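Local coordinates for 4-aminobutyrate transaminase (Acinetobacter baumannii, PDB 6WOP), which probably catalyses the pyridoxal 5'-phosphate-dependent transfer of the amino group from 4-aminobutyrate to 2-oxoglutarate, as a class-III aminotransferase, at residues N326-E331 with F393-T398; H199-I204 with H233-V238; I179-A184 with V217-F222. All blocks are in the same frame, centred on the assembly; numbering follows the deposited sequence.

From the N terminus, residues 179-184 start helix 181-194, and residues 199-204 then lead into strand 201-206. The chain then returns through residues 217-222, closing interaction 3 over 32 intervening residues, and helix 220-233 leads into residues 233-238, closing interaction 2 over 28. These two loops cross, since their segments alternate: interaction 3 joins the starts of two helices, interaction 2 the strands that follow those helices, and their centres lie about 19 Å apart. Interaction 1 comes later, in series, and spans 61 residues to bring helix 321-342 against the loop after strand 390-393. Its centre is about 35 Å from that of interaction 2, on the opposite side of the chain's centre.

Interaction 1: N326-E331 with F393-T398; sequences NELGAE and FLYPLT
Tyr395 OH, hydrogen-bonded to Ser355 OG, lies against the backbone of helix 321-342 at Gly329, where it comes within 3.6 Å of Gly329 N without forming a hydrogen bond to it. The hydroxyl is equally near Gly329 CA. Beside it Leu328 meets the ring at CE1, with its CB 3.8 Å and its CD1 3.7 Å from Tyr395 CE1. The leucine and the tyrosine run past each other in opposite directions, and the same methyl, Leu328 CD1, is also 3.7 Å from Leu397 O, lying between the ring and that carbonyl oxygen. A first torsion of 44° places the ring of Tyr395 between its own backbone N and carbonyl carbon, and from there it points at the helix. The ring also makes an edge-to-face contact with Phe404 of helix 401-416 and a cation-pi interaction with Arg248, which in addition hydrogen bonds to Tyr395 O. The contact thus fastens the loop between strand 390-393 and helix 401-416 to the side of a long helix. No hydrogen bond passes between the two segments; the direct contact is therefore mainly van der Waals packing of Leu328 and Gly329 on the tyrosine, while the buried phenol has its orientation fixed by Ser355 and by the aromatic and cationic groups around its ring.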
# COMPACT_ATOMS: atom_id res chain seq x y z
N ASN A 326 40.25 -17.83 -3.36
CA ASN A 326 41.23 -16.82 -2.94
C ASN A 326 42.41 -16.74 -3.90
O ASN A 326 42.88 -15.63 -4.22
CB ASN A 326 41.69 -17.11 -1.52
CG ASN A 326 40.60 -16.81 -0.51
OD1 ASN A 326 39.82 -15.88 -0.72
ND2 ASN A 326 40.52 -17.59 0.56
N GLU A 327 42.91 -17.89 -4.35
CA GLU A 327 44.05 -17.93 -5.28
C GLU A 327 43.73 -17.31 -6.63
O GLU A 327 44.52 -16.53 -7.16
CB GLU A 327 44.54 -19.37 -5.50
CG GLU A 327 45.14 -19.98 -4.29
CD GLU A 327 45.15 -21.52 -4.29
OE1 GLU A 327 44.85 -22.19 -5.34
OE2 GLU A 327 45.44 -22.04 -3.18
N LEU A 328 42.62 -17.72 -7.24
CA LEU A 328 42.23 -17.11 -8.50
C LEU A 328 41.95 -15.61 -8.32
O LEU A 328 42.34 -14.79 -9.16
CB LEU A 328 41.01 -17.83 -9.07
CG LEU A 328 41.12 -19.28 -9.57
CD1 LEU A 328 39.73 -19.87 -9.68
CD2 LEU A 328 41.78 -19.35 -10.91
N GLY A 329 41.22 -15.23 -7.27
CA GLY A 329 40.96 -13.81 -7.10
C GLY A 329 42.24 -13.01 -6.95
O GLY A 329 42.36 -11.90 -7.49
N ALA A 330 43.20 -13.53 -6.19
CA ALA A 330 44.44 -12.81 -6.02
C ALA A 330 45.11 -12.58 -7.37
O ALA A 330 45.64 -11.49 -7.64
CB ALA A 330 45.36 -13.56 -5.05
N GLU A 331 45.10 -13.60 -8.25
CA GLU A 331 45.76 -13.53 -9.54
C GLU A 331 45.04 -12.57 -10.47
O GLU A 331 45.68 -11.78 -11.20
CB GLU A 331 45.86 -14.92 -10.18
CG GLU A 331 46.59 -14.87 -11.50
CD GLU A 331 46.87 -16.23 -12.12
OE1 GLU A 331 47.49 -16.23 -13.21
OE2 GLU A 331 46.50 -17.26 -11.53
N PHE A 393 33.54 -10.33 -12.27
CA PHE A 393 34.12 -11.62 -12.68
C PHE A 393 33.50 -12.75 -11.87
O PHE A 393 33.61 -12.77 -10.63
CB PHE A 393 35.64 -11.58 -12.50
CG PHE A 393 36.27 -10.53 -13.34
CD1 PHE A 393 36.61 -10.81 -14.66
CD2 PHE A 393 36.46 -9.24 -12.84
CE1 PHE A 393 37.15 -9.83 -15.50
CE2 PHE A 393 36.98 -8.24 -13.67
CZ PHE A 393 37.33 -8.55 -15.01
N LEU A 394 32.86 -13.69 -12.57
CA LEU A 394 32.13 -14.80 -11.98
C LEU A 394 32.49 -16.14 -12.61
O LEU A 394 31.61 -17.05 -12.74
CB LEU A 394 30.63 -14.55 -12.13
CG LEU A 394 30.21 -13.41 -11.21
CD1 LEU A 394 28.75 -12.91 -11.62
CD2 LEU A 394 30.27 -13.90 -9.78
N TYR A 395 33.77 -16.30 -13.03
CA TYR A 395 34.26 -17.55 -13.60
C TYR A 395 34.00 -18.69 -12.64
O TYR A 395 34.07 -18.47 -11.42
CB TYR A 395 35.76 -17.42 -13.83
CG TYR A 395 36.48 -16.77 -12.62
CD1 TYR A 395 36.92 -17.53 -11.54
CD2 TYR A 395 36.72 -15.41 -12.59
CE1 TYR A 395 37.59 -16.90 -10.43
CE2 TYR A 395 37.36 -14.78 -11.54
CZ TYR A 395 37.81 -15.53 -10.48
OH TYR A 395 38.43 -14.86 -9.47
N PRO A 396 33.77 -19.92 -13.12
CA PRO A 396 33.72 -21.07 -12.21
C PRO A 396 34.98 -21.16 -11.38
O PRO A 396 36.07 -20.90 -11.89
CB PRO A 396 33.61 -22.28 -13.18
CG PRO A 396 32.74 -21.71 -14.32
CD PRO A 396 33.31 -20.26 -14.47
N LEU A 397 34.83 -21.53 -10.08
CA LEU A 397 35.99 -21.69 -9.20
C LEU A 397 36.82 -22.92 -9.58
O LEU A 397 37.98 -23.07 -9.12
CB LEU A 397 35.53 -21.86 -7.76
CG LEU A 397 34.69 -20.69 -7.21
CD1 LEU A 397 34.34 -20.90 -5.71
CD2 LEU A 397 35.49 -19.38 -7.40
N THR A 398 36.25 -23.75 -10.42
CA THR A 398 36.90 -24.95 -10.97
C THR A 398 37.65 -24.67 -12.29
O THR A 398 38.16 -25.61 -12.91
CB THR A 398 35.81 -26.00 -11.22
OG1 THR A 398 34.77 -25.43 -12.04
CG2 THR A 398 35.15 -26.49 -9.91

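Interaction 2: H199-I204 with H233-V238; sequences HDVAAI and HGILLV
Ile235 fits its branched side chain against strand 201-206, touching Val201, Ala203 and Ile204. Its CB lies 4.0 Å from Val201 O, and CG1, set anti to the carbonyl carbon of its own residue (chi1 -60°), comes within 3.5 Å of that same oxygen. The other branch turns in over the strand: Ile235 CG2 is 3.6 Å from Ala203 CA and also touches Val201 CG1 and Ile204 CG1. At the tip, Ile235 CD1 rests 4.0 Å from Val201 CB. Beyond this residue the backbones pair in parallel. Leu236 N donates to Ala202 O at 3.0 Å, Ile204 N to Leu236 O at 2.9 Å, and Val238 N to Ile204 O in a nearly straight bond (172° at the hydrogen). Leu236 O also receives a CA-H...O contact from Ala203. Gly234 closes helix 220-233 with a Schellman motif just ahead of the strand, completing a beta-alpha-beta crossover between neighbouring parallel strands of the seven-stranded mixed sheet. Ala203 and Leu236 face helix 112-127, where both touch Ala123, whereas Ile204 and Ile235 pack on Cys230 of helix 220-233 and on helix 181-194, through Val188 and Phe192 respectively.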
# COMPACT_ATOMS: atom_id res chain seq x y z
N HIS A 199 10.00 0.20 15.68
CA HIS A 199 9.22 -0.95 16.13
C HIS A 199 8.19 -1.37 15.09
O HIS A 199 7.40 -2.30 15.33
CB HIS A 199 8.59 -0.64 17.52
CG HIS A 199 9.58 -0.62 18.65
ND1 HIS A 199 9.31 -0.09 19.89
CD2 HIS A 199 10.85 -1.09 18.71
CE1 HIS A 199 10.36 -0.24 20.68
NE2 HIS A 199 11.31 -0.84 19.99
N ASP A 200 8.17 -0.71 13.93
CA ASP A 200 7.41 -1.26 12.80
C ASP A 200 8.30 -1.89 11.74
O ASP A 200 7.79 -2.19 10.65
CB ASP A 200 6.57 -0.17 12.15
CG ASP A 200 5.32 0.10 12.92
OD1 ASP A 200 4.58 -0.86 13.19
OD2 ASP A 200 5.10 1.28 13.28
N VAL A 201 9.60 -1.98 11.97
CA VAL A 201 10.53 -2.55 10.98
C VAL A 201 10.77 -4.01 11.35
O VAL A 201 11.29 -4.30 12.43
CB VAL A 201 11.88 -1.78 10.91
CG1 VAL A 201 12.87 -2.42 9.92
CG2 VAL A 201 11.66 -0.30 10.53
N ALA A 202 10.42 -4.94 10.43
CA ALA A 202 10.66 -6.37 10.64
C ALA A 202 12.12 -6.74 10.40
O ALA A 202 12.69 -7.54 11.16
CB ALA A 202 9.78 -7.23 9.71
N ALA A 203 12.73 -6.21 9.35
CA ALA A 203 14.07 -6.65 9.02
C ALA A 203 14.80 -5.56 8.28
O ALA A 203 14.19 -4.77 7.54
CB ALA A 203 14.09 -7.92 8.14
N ILE A 204 16.13 -5.57 8.45
CA ILE A 204 17.05 -4.86 7.55
C ILE A 204 17.77 -5.90 6.72
O ILE A 204 18.38 -6.84 7.27
CB ILE A 204 18.07 -4.02 8.34
CG1 ILE A 204 17.29 -3.00 9.15
CG2 ILE A 204 19.07 -3.33 7.34
CD1 ILE A 204 18.16 -1.87 9.93
N HIS A 233 16.55 -2.44 18.69
CA HIS A 233 15.16 -2.25 18.29
C HIS A 233 14.37 -3.54 18.03
O HIS A 233 13.22 -3.45 17.60
CB HIS A 233 15.11 -1.37 17.04
CG HIS A 233 15.63 0.02 17.29
ND1 HIS A 233 15.13 0.83 18.29
CD2 HIS A 233 16.57 0.75 16.64
CE1 HIS A 233 15.77 1.99 18.27
NE2 HIS A 233 16.64 1.97 17.28
N GLY A 234 14.96 -4.72 18.26
CA GLY A 234 14.24 -5.94 17.99
C GLY A 234 14.03 -6.21 16.52
O GLY A 234 13.13 -6.96 16.17
N ILE A 235 14.83 -5.61 15.65
CA ILE A 235 14.72 -5.81 14.20
C ILE A 235 15.57 -7.02 13.81
O ILE A 235 16.66 -7.19 14.37
CB ILE A 235 15.19 -4.54 13.46
CG1 ILE A 235 14.32 -3.31 13.86
CG2 ILE A 235 15.19 -4.78 11.92
CD1 ILE A 235 14.95 -2.02 13.49
N LEU A 236 15.15 -7.82 12.82
CA LEU A 236 16.04 -8.88 12.31
C LEU A 236 17.04 -8.41 11.26
O LEU A 236 16.73 -7.59 10.39
CB LEU A 236 15.24 -10.03 11.69
CG LEU A 236 14.35 -10.68 12.76
CD1 LEU A 236 13.37 -11.63 12.07
CD2 LEU A 236 15.14 -11.45 13.90
N LEU A 237 18.23 -9.03 11.26
CA LEU A 237 19.23 -8.71 10.25
C LEU A 237 19.26 -9.87 9.26
O LEU A 237 19.45 -11.00 9.68
CB LEU A 237 20.60 -8.51 10.90
CG LEU A 237 21.77 -8.19 9.94
CD1 LEU A 237 21.51 -6.92 9.18
CD2 LEU A 237 23.10 -8.01 10.77
N VAL A 238 19.06 -9.58 7.97
CA VAL A 238 19.03 -10.62 6.94
C VAL A 238 20.21 -10.42 6.00
O VAL A 238 20.34 -9.35 5.41
CB VAL A 238 17.73 -10.57 6.14
CG1 VAL A 238 17.71 -11.73 5.07
CG2 VAL A 238 16.53 -10.69 7.12

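Interaction 3: I179-A184 with V217-F222; sequences ISVDAA and VVPAEF
Ala184 and Phe222 make the tightest part of this contact, with Ala184 CB 3.4 Å from Phe222 CE1 on a buried ring. Val181 packs beside them: its CG1 lies 3.8 Å from Phe222 CA and comes to the ring at its edge near CD1, while its CG2 rests on the ring of Pro219, 3.9 Å from Pro219 CG. With Val181 CG1 anti to the backbone N (chi1 173°), the two methyls are divided between these partners. Both segments are helix starts. Ser180 is the N-cap of helix 181-194, its OG accepting from Ala183 N at 3.0 Å, and Pro219 holds the same position before helix 220-233; the two helices pack on one face of the seven-stranded sheet of the large domain of a fold-type I PLP-dependent aminotransferase, the class to which class-III enzymes belong. Towards solvent the packing gives way to charge. The extended Glu221 passes obliquely across Val181, with Glu221 CD 3.7 Å from Val181 CG1, and approaches the exposed Asp182. Glu221 OE2 and Asp182 OD1 stay 4.6 Å apart, and Arg225 forms salt bridges to both, which probably offsets their like charges. A water bridges the pair as well, donating to Glu221 OE2 at 2.8 Å and, over a longer distance, to Asp182 OD1.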
# COMPACT_ATOMS: atom_id res chain seq x y z
N ILE A 179 30.85 7.55 0.58
CA ILE A 179 29.76 7.23 1.48
C ILE A 179 30.36 6.43 2.64
O ILE A 179 30.55 5.22 2.56
CB ILE A 179 28.63 6.47 0.78
CG1 ILE A 179 28.09 7.32 -0.38
CG2 ILE A 179 27.52 6.09 1.76
CD1 ILE A 179 27.35 6.53 -1.43
N SER A 180 30.68 7.13 3.73
CA SER A 180 31.33 6.51 4.87
C SER A 180 30.37 5.58 5.60
O SER A 180 29.15 5.59 5.39
CB SER A 180 31.85 7.58 5.81
OG SER A 180 30.76 8.34 6.32
N VAL A 181 30.94 4.74 6.47
CA VAL A 181 30.09 3.95 7.36
C VAL A 181 29.19 4.86 8.19
O VAL A 181 27.98 4.61 8.31
CB VAL A 181 30.96 3.06 8.25
CG1 VAL A 181 30.13 2.35 9.30
CG2 VAL A 181 31.73 2.05 7.34
N ASP A 182 29.74 5.97 8.71
CA ASP A 182 28.89 6.93 9.43
C ASP A 182 27.71 7.38 8.58
O ASP A 182 26.56 7.44 9.07
CB ASP A 182 29.70 8.15 9.82
CG ASP A 182 30.49 7.95 11.08
OD1 ASP A 182 30.27 6.97 11.79
OD2 ASP A 182 31.33 8.81 11.38
N ALA A 183 27.97 7.77 7.32
CA ALA A 183 26.87 8.27 6.49
C ALA A 183 25.84 7.20 6.24
O ALA A 183 24.64 7.49 6.15
CB ALA A 183 27.39 8.79 5.16
N ALA A 184 26.29 5.95 6.03
CA ALA A 184 25.35 4.86 5.79
C ALA A 184 24.50 4.60 7.03
O ALA A 184 23.28 4.39 6.95
CB ALA A 184 26.14 3.59 5.34
N VAL A 217 31.86 -4.45 -1.17
CA VAL A 217 32.07 -5.32 -0.01
C VAL A 217 31.73 -4.53 1.25
O VAL A 217 32.24 -3.42 1.43
CB VAL A 217 33.52 -5.85 0.04
CG1 VAL A 217 33.74 -6.61 1.30
CG2 VAL A 217 33.77 -6.75 -1.14
N VAL A 218 30.86 -5.07 2.10
CA VAL A 218 30.39 -4.31 3.28
C VAL A 218 31.54 -4.18 4.27
O VAL A 218 32.23 -5.17 4.54
CB VAL A 218 29.17 -4.98 3.93
CG1 VAL A 218 29.48 -6.30 4.64
CG2 VAL A 218 28.52 -4.00 4.94
N PRO A 219 31.81 -3.00 4.81
CA PRO A 219 32.82 -2.91 5.87
C PRO A 219 32.34 -3.62 7.13
O PRO A 219 31.16 -3.54 7.48
CB PRO A 219 32.98 -1.40 6.09
CG PRO A 219 32.55 -0.76 4.80
CD PRO A 219 31.42 -1.67 4.28
N ALA A 220 33.27 -4.31 7.82
CA ALA A 220 32.94 -4.95 9.10
C ALA A 220 32.30 -3.97 10.08
O ALA A 220 31.36 -4.32 10.81
CB ALA A 220 34.19 -5.57 9.76
N GLU A 221 32.81 -2.74 10.15
CA GLU A 221 32.26 -1.77 11.11
C GLU A 221 30.79 -1.49 10.81
O GLU A 221 29.98 -1.25 11.72
CB GLU A 221 33.08 -0.47 11.07
CG GLU A 221 32.53 0.65 11.99
CD GLU A 221 33.03 2.03 11.58
OE1 GLU A 221 33.89 2.14 10.67
OE2 GLU A 221 32.55 3.02 12.16
N PHE A 222 30.42 -1.51 9.53
CA PHE A 222 29.03 -1.25 9.22
C PHE A 222 28.14 -2.38 9.72
O PHE A 222 27.09 -2.14 10.32
CB PHE A 222 28.84 -1.02 7.72
CG PHE A 222 27.38 -0.64 7.36
CD1 PHE A 222 26.88 0.61 7.67
CD2 PHE A 222 26.53 -1.56 6.81
CE1 PHE A 222 25.58 0.93 7.37
CE2 PHE A 222 25.24 -1.23 6.48
CZ PHE A 222 24.77 0.02 6.76
O HOH W 1 33.23 5.74 12.11